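Local coordinates for protein PTHB1 (Homo sapiens, PDB 4YD8) that forms the N-terminal seven-bladed beta-propeller of a BBSome subunit, part of a coat complex thought to sort specific membrane proteins to primary cilia, at residues A[44-49]-A[356-361]; A[56-61]-A[340-345]; A[89-94]-A[129-134]; A[155-160]-A[186-191]; A[261-266]-A[303-308]. All blocks are in the same frame, centred on the assembly; numbering follows the deposited sequence. Where two conformers were deposited one is given.

Interaction 1: A[44-49]-A[356-361]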
# COMPACT_ATOMS: atom_id res chain seq x y z
N ILE A 44 0.70 9.38 -8.68
CA ILE A 44 0.31 9.33 -7.27
C ILE A 44 -1.21 9.31 -7.21
O ILE A 44 -1.87 10.21 -7.77
CB ILE A 44 0.83 10.54 -6.48
CG1 ILE A 44 2.35 10.67 -6.61
CG2 ILE A 44 0.45 10.44 -5.01
CD1 ILE A 44 2.85 11.98 -6.05
N ILE A 45 -1.77 8.29 -6.57
CA ILE A 45 -3.21 8.23 -6.37
C ILE A 45 -3.49 8.34 -4.88
O ILE A 45 -2.93 7.57 -4.10
CB ILE A 45 -3.84 6.92 -6.89
CG1 ILE A 45 -3.50 6.70 -8.36
CG2 ILE A 45 -5.37 6.94 -6.65
CD1 ILE A 45 -2.43 5.68 -8.59
N VAL A 46 -4.33 9.30 -4.50
CA VAL A 46 -4.68 9.46 -3.09
C VAL A 46 -6.18 9.60 -2.92
O VAL A 46 -6.82 10.42 -3.58
CB VAL A 46 -4.00 10.71 -2.46
CG1 VAL A 46 -4.37 10.80 -0.97
CG2 VAL A 46 -2.49 10.64 -2.59
N GLY A 47 -6.75 8.78 -2.03
CA GLY A 47 -8.15 8.93 -1.66
C GLY A 47 -8.25 9.48 -0.25
O GLY A 47 -7.36 9.23 0.57
N SER A 48 -9.29 10.26 0.04
CA SER A 48 -9.42 10.81 1.39
C SER A 48 -10.70 10.35 2.07
O SER A 48 -11.65 9.89 1.41
CB SER A 48 -9.37 12.34 1.36
OG SER A 48 -10.61 12.94 1.07
N PHE A 49 -10.74 10.46 3.39
CA PHE A 49 -11.94 10.08 4.14
C PHE A 49 -13.04 11.12 3.90
O PHE A 49 -14.16 10.94 4.33
CB PHE A 49 -11.66 9.96 5.64
CG PHE A 49 -10.64 8.92 6.02
CD1 PHE A 49 -10.27 7.92 5.14
CD2 PHE A 49 -10.06 8.96 7.28
CE1 PHE A 49 -9.35 6.97 5.51
CE2 PHE A 49 -9.13 8.01 7.66
CZ PHE A 49 -8.77 7.02 6.77
N GLY A 356 -3.02 15.42 5.08
CA GLY A 356 -2.99 15.67 3.65
C GLY A 356 -1.78 16.38 3.09
O GLY A 356 -1.83 16.89 1.98
N HIS A 357 -0.68 16.41 3.84
CA HIS A 357 0.57 16.89 3.26
C HIS A 357 1.18 15.78 2.42
O HIS A 357 1.45 14.69 2.91
CB HIS A 357 1.54 17.36 4.35
CG HIS A 357 1.06 18.58 5.08
ND1 HIS A 357 1.41 19.86 4.70
CD2 HIS A 357 0.24 18.71 6.15
CE1 HIS A 357 0.84 20.73 5.52
NE2 HIS A 357 0.13 20.06 6.40
N LEU A 358 1.35 16.07 1.14
CA LEU A 358 1.86 15.09 0.19
C LEU A 358 3.16 15.61 -0.39
O LEU A 358 3.21 16.73 -0.92
CB LEU A 358 0.83 14.84 -0.91
CG LEU A 358 1.16 13.82 -2.01
CD1 LEU A 358 1.27 12.42 -1.41
CD2 LEU A 358 0.11 13.87 -3.10
N GLN A 359 4.23 14.83 -0.29
CA GLN A 359 5.56 15.31 -0.68
C GLN A 359 6.38 14.27 -1.45
O GLN A 359 6.39 13.08 -1.09
CB GLN A 359 6.34 15.74 0.57
CG GLN A 359 7.79 16.21 0.26
CD GLN A 359 8.42 16.88 1.45
OE1 GLN A 359 8.72 16.24 2.45
NE2 GLN A 359 8.64 18.19 1.35
N CYS A 360 7.08 14.72 -2.48
CA CYS A 360 8.03 13.87 -3.20
C CYS A 360 9.44 14.29 -2.87
O CYS A 360 9.73 15.49 -2.85
CB CYS A 360 7.83 13.95 -4.73
SG CYS A 360 6.21 13.45 -5.31
N SER A 361 10.31 13.32 -2.63
CA SER A 361 11.71 13.62 -2.35
C SER A 361 12.63 12.57 -2.95
O SER A 361 12.19 11.48 -3.35
CB SER A 361 11.94 13.73 -0.84
OG SER A 361 11.56 12.54 -0.19
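Ile-44 and Val-46 of strand 44-47 pack against Leu-358 and Cys-360 of strand 357-361 across two sheets whose strands run nearly antiparallel (164°), their axes coming no closer than 10.5 Å. At that separation the side chains alone bridge the gap. Ile-44 meets the other strand with both branches. Its CG2 comes tip to tip with Leu-358, lying 3.9 Å from CD2, while its CD1 reaches the sulfur of Cys-360, with 3.7 Å between CD1 and SG. The division follows from its first torsion (chi1 -56°): CG2 stands anti to the backbone N, and CG1 swings beside that N and carries CD1 toward Cys-360. Val-46 adds a looser touch, its CG2 lying 4.2 Å from Leu-358 CD2, which therefore rests against both branched residues. All four side chains are buried, and the surroundings are equally apolar: Leu-29 and Leu-31 flank Ile-44, Val-350 lies against Leu-358, and Trp-13 and Trp-14 touch Cys-360. Strand 357-362 pairs with the N-terminal strand 8-17, so the contact sets the first blade against the blade that joins the two ends of the domain, the arrangement expected of a beta-propeller ring closed by a Velcro-type strand.

Interaction 2: A[56-61]-A[340-345]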
# COMPACT_ATOMS: atom_id res chain seq x y z
N PHE A 56 -2.09 12.49 -9.34
CA PHE A 56 -1.04 13.48 -9.67
C PHE A 56 0.06 12.88 -10.53
O PHE A 56 0.43 11.71 -10.38
CB PHE A 56 -0.37 14.06 -8.42
CG PHE A 56 -1.28 14.81 -7.49
CD1 PHE A 56 -1.98 14.14 -6.50
CD2 PHE A 56 -1.43 16.19 -7.61
CE1 PHE A 56 -2.82 14.83 -5.64
CE2 PHE A 56 -2.26 16.89 -6.75
CZ PHE A 56 -2.97 16.20 -5.76
N SER A 57 0.63 13.72 -11.37
CA SER A 57 1.89 13.42 -12.04
C SER A 57 2.80 14.62 -11.80
O SER A 57 2.83 15.55 -12.58
CB SER A 57 1.67 13.17 -13.54
OG SER A 57 2.86 12.71 -14.15
N PRO A 58 3.52 14.61 -10.67
CA PRO A 58 4.24 15.81 -10.21
C PRO A 58 5.45 16.16 -11.07
O PRO A 58 6.12 15.28 -11.61
CB PRO A 58 4.68 15.44 -8.79
CG PRO A 58 4.63 13.95 -8.74
CD PRO A 58 3.56 13.52 -9.68
N HIS A 59 5.70 17.45 -11.19
CA HIS A 59 6.87 17.96 -11.91
C HIS A 59 7.53 19.01 -11.03
O HIS A 59 6.86 19.73 -10.31
CB HIS A 59 6.47 18.57 -13.25
CG HIS A 59 5.90 17.59 -14.22
ND1 HIS A 59 4.59 17.17 -14.18
CD2 HIS A 59 6.46 16.93 -15.26
CE1 HIS A 59 4.37 16.30 -15.14
NE2 HIS A 59 5.49 16.14 -15.82
N PRO A 60 8.87 19.09 -11.10
CA PRO A 60 9.54 20.14 -10.33
C PRO A 60 9.25 21.53 -10.89
O PRO A 60 8.85 21.66 -12.05
CB PRO A 60 11.02 19.78 -10.48
CG PRO A 60 11.09 19.11 -11.79
CD PRO A 60 9.81 18.30 -11.89
N ALA A 61 9.44 22.54 -10.05
CA ALA A 61 9.22 23.92 -10.43
C ALA A 61 9.97 24.27 -11.72
O ALA A 61 11.16 24.00 -11.85
CB ALA A 61 9.66 24.85 -9.30
N GLY A 340 8.71 5.01 -5.95
CA GLY A 340 8.37 4.68 -7.32
C GLY A 340 9.08 5.53 -8.33
O GLY A 340 10.05 6.22 -8.02
N CYS A 341 8.59 5.46 -9.56
CA CYS A 341 9.21 6.17 -10.67
C CYS A 341 8.41 7.41 -11.05
O CYS A 341 7.30 7.31 -11.58
CB CYS A 341 9.35 5.23 -11.87
SG CYS A 341 10.16 5.98 -13.27
N LEU A 342 8.98 8.57 -10.77
CA LEU A 342 8.35 9.85 -11.01
C LEU A 342 9.38 10.77 -11.62
O LEU A 342 10.56 10.61 -11.34
CB LEU A 342 7.81 10.46 -9.72
CG LEU A 342 6.81 9.59 -8.95
CD1 LEU A 342 6.62 10.14 -7.55
CD2 LEU A 342 5.48 9.59 -9.67
N HIS A 343 8.94 11.70 -12.46
CA HIS A 343 9.86 12.66 -13.08
C HIS A 343 10.97 11.92 -13.82
O HIS A 343 12.11 12.38 -13.90
CB HIS A 343 10.42 13.62 -12.01
CG HIS A 343 11.26 14.73 -12.55
ND1 HIS A 343 10.90 15.47 -13.66
CD2 HIS A 343 12.44 15.25 -12.13
CE1 HIS A 343 11.83 16.38 -13.90
NE2 HIS A 343 12.77 16.27 -12.99
N ASP A 344 10.61 10.75 -14.35
CA ASP A 344 11.51 9.89 -15.13
C ASP A 344 12.72 9.42 -14.34
O ASP A 344 13.76 9.10 -14.93
CB ASP A 344 11.97 10.62 -16.39
CG ASP A 344 10.82 11.11 -17.23
OD1 ASP A 344 9.87 10.33 -17.47
OD2 ASP A 344 10.84 12.30 -17.63
N LEU A 345 12.56 9.36 -13.03
CA LEU A 345 13.60 8.93 -12.10
C LEU A 345 13.09 7.79 -11.25
O LEU A 345 11.94 7.82 -10.82
CB LEU A 345 14.04 10.10 -11.21
CG LEU A 345 14.70 11.24 -11.97
CD1 LEU A 345 14.71 12.50 -11.14
CD2 LEU A 345 16.09 10.84 -12.37
O HOH W 1 6.20 12.52 -12.32
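Pro-60 lies over one face of the His-343 imidazole, the two side chains crossing at about a right angle. CD of Pro-60 stands 3.5 Å from the centroid of the His-343 ring and only 17° off the ring normal, a CH-pi contact. The proline carbon is displaced toward the rim, and CD accordingly comes closest to CE1 of His-343, at 3.4 Å, while CG spreads over the CE1–NE2 side of the same ring at 3.5 Å from each of those two atoms. In His-343, CG anti to the backbone N (chi1 -174°) carries the ring out to the proline, and the second torsion (44°) decides which way its face turns. Deeper in the contact the apolar pair is looser: CD of Pro-58 lies 4.4 Å from Leu-342 CD2. Between the two pairs a water spans the backbones, donating to Pro-58 O at 2.9 Å and accepting from His-343 N at the same distance. The amide of His-343 is available for this in a type I' turn, Leu-342 to Leu-345, that continues strand 334-342. Trp-13 of strand 8-17 touches Pro-58, Pro-60 and His-343 alike, while in strand 357-362 Cys-360 meets Pro-58 and Tyr-362 meets His-343; the loop after strand 52-56 is thus laid against the neighbouring blade.

Interaction 3: A[89-94]-A[129-134]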
# COMPACT_ATOMS: atom_id res chain seq x y z
N LYS A 89 -4.78 -5.71 -11.94
CA LYS A 89 -5.46 -6.24 -13.11
C LYS A 89 -6.87 -6.72 -12.75
O LYS A 89 -7.15 -7.92 -12.75
CB LYS A 89 -4.65 -7.39 -13.73
CG LYS A 89 -3.24 -6.97 -14.20
CD LYS A 89 -2.40 -8.17 -14.56
CE LYS A 89 -0.97 -7.74 -14.93
NZ LYS A 89 -0.22 -8.88 -15.50
N PHE A 90 -7.75 -5.76 -12.47
CA PHE A 90 -9.04 -6.04 -11.85
C PHE A 90 -10.16 -6.27 -12.86
O PHE A 90 -11.31 -6.50 -12.47
CB PHE A 90 -9.43 -4.89 -10.92
CG PHE A 90 -8.43 -4.61 -9.83
CD1 PHE A 90 -7.83 -5.66 -9.14
CD2 PHE A 90 -8.11 -3.31 -9.50
CE1 PHE A 90 -6.91 -5.40 -8.11
CE2 PHE A 90 -7.19 -3.04 -8.47
CZ PHE A 90 -6.59 -4.08 -7.78
N VAL A 91 -9.85 -6.20 -14.16
CA VAL A 91 -10.89 -6.37 -15.20
C VAL A 91 -10.62 -7.61 -16.05
O VAL A 91 -9.52 -7.80 -16.57
CB VAL A 91 -10.99 -5.10 -16.08
CG1 VAL A 91 -11.94 -5.32 -17.29
CG2 VAL A 91 -11.42 -3.91 -15.21
N SER A 92 -11.63 -8.47 -16.19
CA SER A 92 -11.43 -9.71 -16.92
C SER A 92 -11.20 -9.43 -18.41
O SER A 92 -11.76 -8.50 -18.97
CB SER A 92 -12.61 -10.66 -16.72
OG SER A 92 -13.81 -10.08 -17.22
N GLY A 93 -10.35 -10.23 -19.04
CA GLY A 93 -10.17 -10.13 -20.49
C GLY A 93 -9.09 -9.13 -20.89
O GLY A 93 -8.77 -9.02 -22.07
N THR A 94 -8.53 -8.43 -19.91
CA THR A 94 -7.39 -7.54 -20.16
C THR A 94 -6.39 -7.59 -19.02
O THR A 94 -6.74 -7.89 -17.87
CB THR A 94 -7.84 -6.07 -20.37
OG1 THR A 94 -6.69 -5.23 -20.58
CG2 THR A 94 -8.59 -5.55 -19.16
N LEU A 129 -16.16 4.19 -14.44
CA LEU A 129 -16.50 3.02 -13.63
C LEU A 129 -16.65 1.78 -14.50
O LEU A 129 -17.41 1.78 -15.48
CB LEU A 129 -17.79 3.27 -12.85
CG LEU A 129 -18.23 2.16 -11.90
CD1 LEU A 129 -17.33 2.11 -10.68
CD2 LEU A 129 -19.69 2.38 -11.48
N MSE A 130 -15.93 0.72 -14.16
CA MSE A 130 -16.07 -0.55 -14.89
C MSE A 130 -17.12 -1.42 -14.23
O MSE A 130 -17.98 -1.98 -14.90
CB MSE A 130 -14.73 -1.30 -14.97
CG MSE A 130 -13.62 -0.54 -15.68
SE MSE A 130 -14.09 -0.19 -17.53
CE MSE A 130 -13.91 -1.97 -18.33
N TYR A 131 -17.04 -1.53 -12.90
CA TYR A 131 -18.07 -2.26 -12.17
C TYR A 131 -17.97 -1.88 -10.72
O TYR A 131 -16.97 -1.32 -10.28
CB TYR A 131 -17.93 -3.79 -12.33
CG TYR A 131 -16.61 -4.34 -11.83
CD1 TYR A 131 -16.44 -4.74 -10.50
CD2 TYR A 131 -15.52 -4.49 -12.70
CE1 TYR A 131 -15.22 -5.25 -10.04
CE2 TYR A 131 -14.31 -5.00 -12.26
CZ TYR A 131 -14.17 -5.37 -10.94
OH TYR A 131 -12.97 -5.89 -10.51
N GLU A 132 -19.01 -2.19 -9.96
CA GLU A 132 -18.95 -2.01 -8.52
C GLU A 132 -19.65 -3.16 -7.83
O GLU A 132 -20.61 -3.73 -8.36
CB GLU A 132 -19.57 -0.67 -8.11
CG GLU A 132 -21.03 -0.52 -8.44
CD GLU A 132 -21.56 0.86 -8.10
OE1 GLU A 132 -20.91 1.56 -7.30
OE2 GLU A 132 -22.61 1.25 -8.65
N HIS A 133 -19.15 -3.49 -6.64
CA HIS A 133 -19.75 -4.50 -5.80
C HIS A 133 -20.32 -3.83 -4.57
O HIS A 133 -19.61 -3.14 -3.84
CB HIS A 133 -18.72 -5.55 -5.39
CG HIS A 133 -18.27 -6.42 -6.53
ND1 HIS A 133 -19.09 -7.35 -7.12
CD2 HIS A 133 -17.08 -6.49 -7.18
CE1 HIS A 133 -18.43 -7.96 -8.09
NE2 HIS A 133 -17.21 -7.46 -8.14
N ASN A 134 -21.60 -4.05 -4.30
CA ASN A 134 -22.18 -3.56 -3.07
C ASN A 134 -21.93 -4.59 -1.96
O ASN A 134 -22.28 -5.76 -2.11
CB ASN A 134 -23.67 -3.25 -3.26
CG ASN A 134 -23.89 -2.11 -4.24
OD1 ASN A 134 -23.52 -0.96 -3.97
ND2 ASN A 134 -24.47 -2.41 -5.40
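The hydroxyl of Tyr-131 donates to the backbone carbonyl of Phe-90, with OH and O 2.6 Å apart. The approach is bent, the angle at the carbonyl oxygen being 141°, and the donor is tilted somewhat from the carbonyl plane, whereas the oxygen itself lies at the edge of the phenol ring, in its plane. Alongside this bond CG2 of Val-91 approaches the same ring edge, 4.3 Å from Tyr-131 CE2. Selenomethionine Met-130, its chain folded at the second and third torsions, crosses Val-91 at about a right angle and brings CE to 4.0 Å from Val-91 CG1. Successive strand residues normally point to opposite sides, yet Met-130 and Tyr-131 both turn toward segment 89-94: they form a classic beta bulge opposite Val-109, on the last strand of a four-stranded propeller blade. With the bulge turning both side chains to it, the loop after the first strand of that blade is tied to the last. A phenylalanine in place of Tyr-131 would probably leave the Phe-90 carbonyl without its hydroxyl donor. Phe-90 also meets Tyr-144 edge-to-face, and the side chain of Phe-90 lies about 7 Å from Gly-145, a position critical for protein stability.

Interaction 4: A[155-160]-A[186-191]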
# COMPACT_ATOMS: atom_id res chain seq x y z
N LEU A 155 -7.40 -10.85 -8.33
CA LEU A 155 -8.65 -10.96 -7.58
C LEU A 155 -8.52 -10.09 -6.34
O LEU A 155 -7.42 -9.70 -5.99
CB LEU A 155 -8.92 -12.41 -7.20
CG LEU A 155 -8.91 -13.42 -8.36
CD1 LEU A 155 -9.61 -14.71 -7.94
CD2 LEU A 155 -9.55 -12.83 -9.60
N ILE A 156 -9.64 -9.77 -5.69
CA ILE A 156 -9.62 -8.85 -4.56
C ILE A 156 -10.25 -9.55 -3.36
O ILE A 156 -11.23 -10.28 -3.50
CB ILE A 156 -10.38 -7.54 -4.89
CG1 ILE A 156 -9.55 -6.67 -5.85
CG2 ILE A 156 -10.72 -6.74 -3.63
CD1 ILE A 156 -10.35 -5.55 -6.46
N CYS A 157 -9.64 -9.35 -2.20
CA CYS A 157 -10.18 -9.88 -0.94
C CYS A 157 -10.36 -8.72 0.01
O CYS A 157 -9.41 -7.99 0.30
CB CYS A 157 -9.25 -10.92 -0.34
SG CYS A 157 -9.82 -11.48 1.32
N ILE A 158 -11.58 -8.54 0.49
CA ILE A 158 -11.89 -7.46 1.42
C ILE A 158 -12.17 -8.05 2.80
O ILE A 158 -12.98 -8.97 2.92
CB ILE A 158 -13.12 -6.64 0.94
CG1 ILE A 158 -12.86 -5.97 -0.42
CG2 ILE A 158 -13.53 -5.60 1.98
CD1 ILE A 158 -14.15 -5.43 -1.05
N GLN A 159 -11.50 -7.54 3.82
CA GLN A 159 -11.81 -7.92 5.19
C GLN A 159 -12.88 -6.99 5.75
O GLN A 159 -12.71 -5.76 5.73
CB GLN A 159 -10.55 -7.87 6.08
CG GLN A 159 -10.86 -8.25 7.55
CD GLN A 159 -9.63 -8.18 8.44
OE1 GLN A 159 -9.54 -8.87 9.45
NE2 GLN A 159 -8.68 -7.32 8.07
N SER A 160 -13.98 -7.55 6.27
CA SER A 160 -15.02 -6.74 6.86
C SER A 160 -14.63 -6.32 8.28
O SER A 160 -13.72 -6.91 8.86
CB SER A 160 -16.36 -7.50 6.90
OG SER A 160 -16.30 -8.54 7.85
N GLY A 186 -7.13 -6.79 11.70
CA GLY A 186 -5.73 -6.43 11.58
C GLY A 186 -5.38 -6.12 10.13
O GLY A 186 -6.24 -6.17 9.25
N PRO A 187 -4.11 -5.82 9.87
CA PRO A 187 -3.66 -5.61 8.49
C PRO A 187 -3.84 -6.89 7.69
O PRO A 187 -3.87 -7.99 8.28
CB PRO A 187 -2.17 -5.23 8.64
CG PRO A 187 -1.77 -5.69 9.99
CD PRO A 187 -3.02 -5.69 10.86
N LEU A 188 -3.94 -6.76 6.38
CA LEU A 188 -4.23 -7.90 5.52
C LEU A 188 -3.33 -7.89 4.29
O LEU A 188 -3.16 -6.85 3.65
CB LEU A 188 -5.70 -7.87 5.09
CG LEU A 188 -6.17 -8.98 4.15
CD1 LEU A 188 -6.30 -10.32 4.88
CD2 LEU A 188 -7.52 -8.60 3.52
N ALA A 189 -2.75 -9.04 3.95
CA ALA A 189 -1.91 -9.12 2.75
C ALA A 189 -2.01 -10.50 2.11
O ALA A 189 -2.31 -11.49 2.78
CB ALA A 189 -0.43 -8.79 3.09
N TYR A 190 -1.81 -10.54 0.80
CA TYR A 190 -1.78 -11.80 0.06
C TYR A 190 -0.35 -12.18 -0.31
O TYR A 190 0.42 -11.34 -0.81
CB TYR A 190 -2.64 -11.70 -1.21
CG TYR A 190 -2.50 -12.91 -2.12
CD1 TYR A 190 -3.02 -14.15 -1.74
CD2 TYR A 190 -1.83 -12.82 -3.34
CE1 TYR A 190 -2.89 -15.26 -2.55
CE2 TYR A 190 -1.70 -13.94 -4.16
CZ TYR A 190 -2.23 -15.16 -3.76
OH TYR A 190 -2.10 -16.27 -4.56
N SER A 191 0.01 -13.43 -0.07
CA SER A 191 1.30 -13.96 -0.50
C SER A 191 1.12 -14.84 -1.74
O SER A 191 0.50 -15.89 -1.65
CB SER A 191 1.96 -14.76 0.62
OG SER A 191 3.01 -15.56 0.12
O HOH W 2 -7.61 -9.60 11.01
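Gln-159 and Leu-188 reach across to the opposite segment with CG anti to the backbone N in each (chi1 180° and 178°), and Gln-159 stays straight beyond CG, which carries its carboxamide out to Gly-186. There NE2 of Gln-159 donates to Gly-186 O at 2.9 Å, with an N-H...O angle of 151°, and the acceptor lies close to the plane of the amide. The other end of the carboxamide is held through a water, which donates to Gln-159 OE1 at 2.6 Å and accepts from Gly-186 N at 2.9 Å. Both polar ends of the glutamine are thus engaged by the same glycine, one directly and one through solvent, which should fix the rotation of the group. Asn-141 completes the network, its OD1 taking a second bond from Gln-159 NE2 and its ND2 a second to Gly-186 O. An alanine in place of Gln-159 would probably leave Gly-186 O without its donor from this side chain, and the bridging water and Asn-141 OD1 each short of a mate. Strand 155-160 belongs to one four-stranded propeller blade, and strand 188-191 is the first strand of the next, so these bonds join consecutive blades at the point where the chain enters the second. Beside the polar bonds CD2 of Leu-188 makes van der Waals contacts, 4.0 Å from Gln-159 CB, 3.8 Å from the Cys-157 carbonyl O and 4.3 Å from Cys-157 SG. Asn-141 and Thr-143 of strand 139-145 also touch Leu-188.

Interaction 5: A[261-266]-A[303-308]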
# COMPACT_ATOMS: atom_id res chain seq x y z
N ALA A 261 13.63 -15.01 -3.06
CA ALA A 261 13.06 -15.63 -1.86
C ALA A 261 12.11 -14.69 -1.13
O ALA A 261 12.51 -13.59 -0.71
CB ALA A 261 14.16 -16.10 -0.93
N SER A 262 10.87 -15.13 -0.96
CA SER A 262 9.79 -14.28 -0.46
C SER A 262 9.89 -13.99 1.05
O SER A 262 10.39 -14.81 1.83
CB SER A 262 8.44 -14.95 -0.77
OG SER A 262 7.36 -14.04 -0.68
N SER A 263 9.44 -12.80 1.45
CA SER A 263 9.48 -12.41 2.85
C SER A 263 8.20 -11.71 3.31
O SER A 263 7.64 -10.87 2.60
CB SER A 263 10.67 -11.49 3.13
OG SER A 263 11.90 -12.17 3.08
N VAL A 264 7.77 -12.07 4.51
CA VAL A 264 6.63 -11.43 5.14
C VAL A 264 7.13 -10.38 6.12
O VAL A 264 7.71 -10.72 7.14
CB VAL A 264 5.78 -12.45 5.91
CG1 VAL A 264 4.62 -11.75 6.59
CG2 VAL A 264 5.29 -13.55 4.97
N PHE A 265 6.93 -9.10 5.83
CA PHE A 265 7.38 -8.09 6.78
C PHE A 265 6.23 -7.63 7.64
O PHE A 265 5.13 -7.38 7.12
CB PHE A 265 8.03 -6.91 6.07
CG PHE A 265 9.37 -7.23 5.51
CD1 PHE A 265 9.50 -7.87 4.29
CD2 PHE A 265 10.51 -6.91 6.22
CE1 PHE A 265 10.76 -8.17 3.78
CE2 PHE A 265 11.76 -7.20 5.72
CZ PHE A 265 11.87 -7.84 4.51
N VAL A 266 6.46 -7.55 8.95
CA VAL A 266 5.46 -7.06 9.88
C VAL A 266 5.98 -5.86 10.66
O VAL A 266 7.06 -5.91 11.27
CB VAL A 266 5.01 -8.16 10.87
CG1 VAL A 266 3.90 -7.62 11.78
CG2 VAL A 266 4.51 -9.38 10.09
N GLY A 303 20.42 -11.27 -0.69
CA GLY A 303 20.09 -11.70 0.65
C GLY A 303 19.70 -10.58 1.60
O GLY A 303 19.30 -10.86 2.73
N THR A 304 19.82 -9.32 1.18
CA THR A 304 19.40 -8.22 2.06
C THR A 304 18.21 -7.45 1.51
O THR A 304 17.89 -7.51 0.32
CB THR A 304 20.56 -7.23 2.33
OG1 THR A 304 20.79 -6.42 1.17
CG2 THR A 304 21.83 -7.99 2.71
N ILE A 305 17.56 -6.72 2.40
CA ILE A 305 16.41 -5.92 2.01
C ILE A 305 16.46 -4.56 2.70
O ILE A 305 16.83 -4.44 3.87
CB ILE A 305 15.07 -6.64 2.34
CG1 ILE A 305 14.98 -7.98 1.58
CG2 ILE A 305 13.87 -5.76 1.99
CD1 ILE A 305 13.69 -8.73 1.76
N ASN A 306 16.13 -3.52 1.93
CA ASN A 306 16.04 -2.17 2.48
C ASN A 306 14.60 -1.80 2.82
O ASN A 306 13.68 -2.04 2.03
CB ASN A 306 16.62 -1.12 1.50
CG ASN A 306 18.14 -1.01 1.55
OD1 ASN A 306 18.84 -1.96 1.91
ND2 ASN A 306 18.67 0.15 1.15
N THR A 307 14.40 -1.21 4.00
CA THR A 307 13.07 -0.89 4.50
C THR A 307 13.00 0.55 4.99
O THR A 307 13.82 0.99 5.80
CB THR A 307 12.68 -1.83 5.65
OG1 THR A 307 12.71 -3.19 5.18
CG2 THR A 307 11.27 -1.50 6.15
N LEU A 308 12.00 1.28 4.49
CA LEU A 308 11.71 2.62 5.00
C LEU A 308 10.82 2.50 6.22
O LEU A 308 9.87 1.74 6.19
CB LEU A 308 11.01 3.47 3.94
CG LEU A 308 11.91 4.10 2.88
CD1 LEU A 308 11.06 4.33 1.64
CD2 LEU A 308 12.44 5.41 3.41
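Phe-265 and Ile-305 form a buried apolar contact between two successive propeller blades, one holding strand 263-268 and the other strand 306-311. The backbones stay well apart, with the CA atoms of Phe-265 and Thr-307 separated by 9.5 Å, and the large side chains close the distance. Phe-265 and Ile-305 approach from opposite directions. It is the edge of the aromatic ring that is met: CD1 of Ile-305 lies in the ring plane, 3.4 Å from Phe-265 CZ and 3.6 Å from CE1. The other isoleucine branch adds to this, with CG2 of Ile-305 at 3.8 Å from Phe-265 CZ. Ser-263 adds a marginal contact, its OG 4.1 Å from Ile-305 CD1. Ile-305 was modelled in two conformers, and these distances belong to one of them. Thr-307 approaches the ring obliquely, and its OG1 is 4.2 Å from Phe-265 CE2. Phe-294 and Pro-296 of strand 291-298, together with Val-255 of strand 249-255, also touch Phe-265, which therefore sits among side chains from both blades. Face-to-face packing of successive sheets through apolar side chains is what builds a beta-propeller, and this contact is part of one such interface.

How the interactions relate
Interactions 1 and 5 are buried and apolar, each packing side chains of neighbouring blades, yet they lie on opposite sides of the domain centre. Interaction 2 joins the same two blades as interaction 1 but nearer the surface, where an imidazole face and a water are added to a looser aliphatic contact; the two touch directly, Pro-58 CG lying 3.8 Å from Ile-44 CD1. Interaction 4 also spans consecutive blades, combining amide and carbonyl bonds with leucine packing. Interactions 2, 3 and 4 are partly buried; interaction 3 alone stays within a single blade, and its Phe-90 CD1 meets Ile-156 CD1 of interaction 4 at 3.7 Å. Interactions 3, 4 and 5 follow in series, nested inside the chain loops closed by interactions 1 and 2.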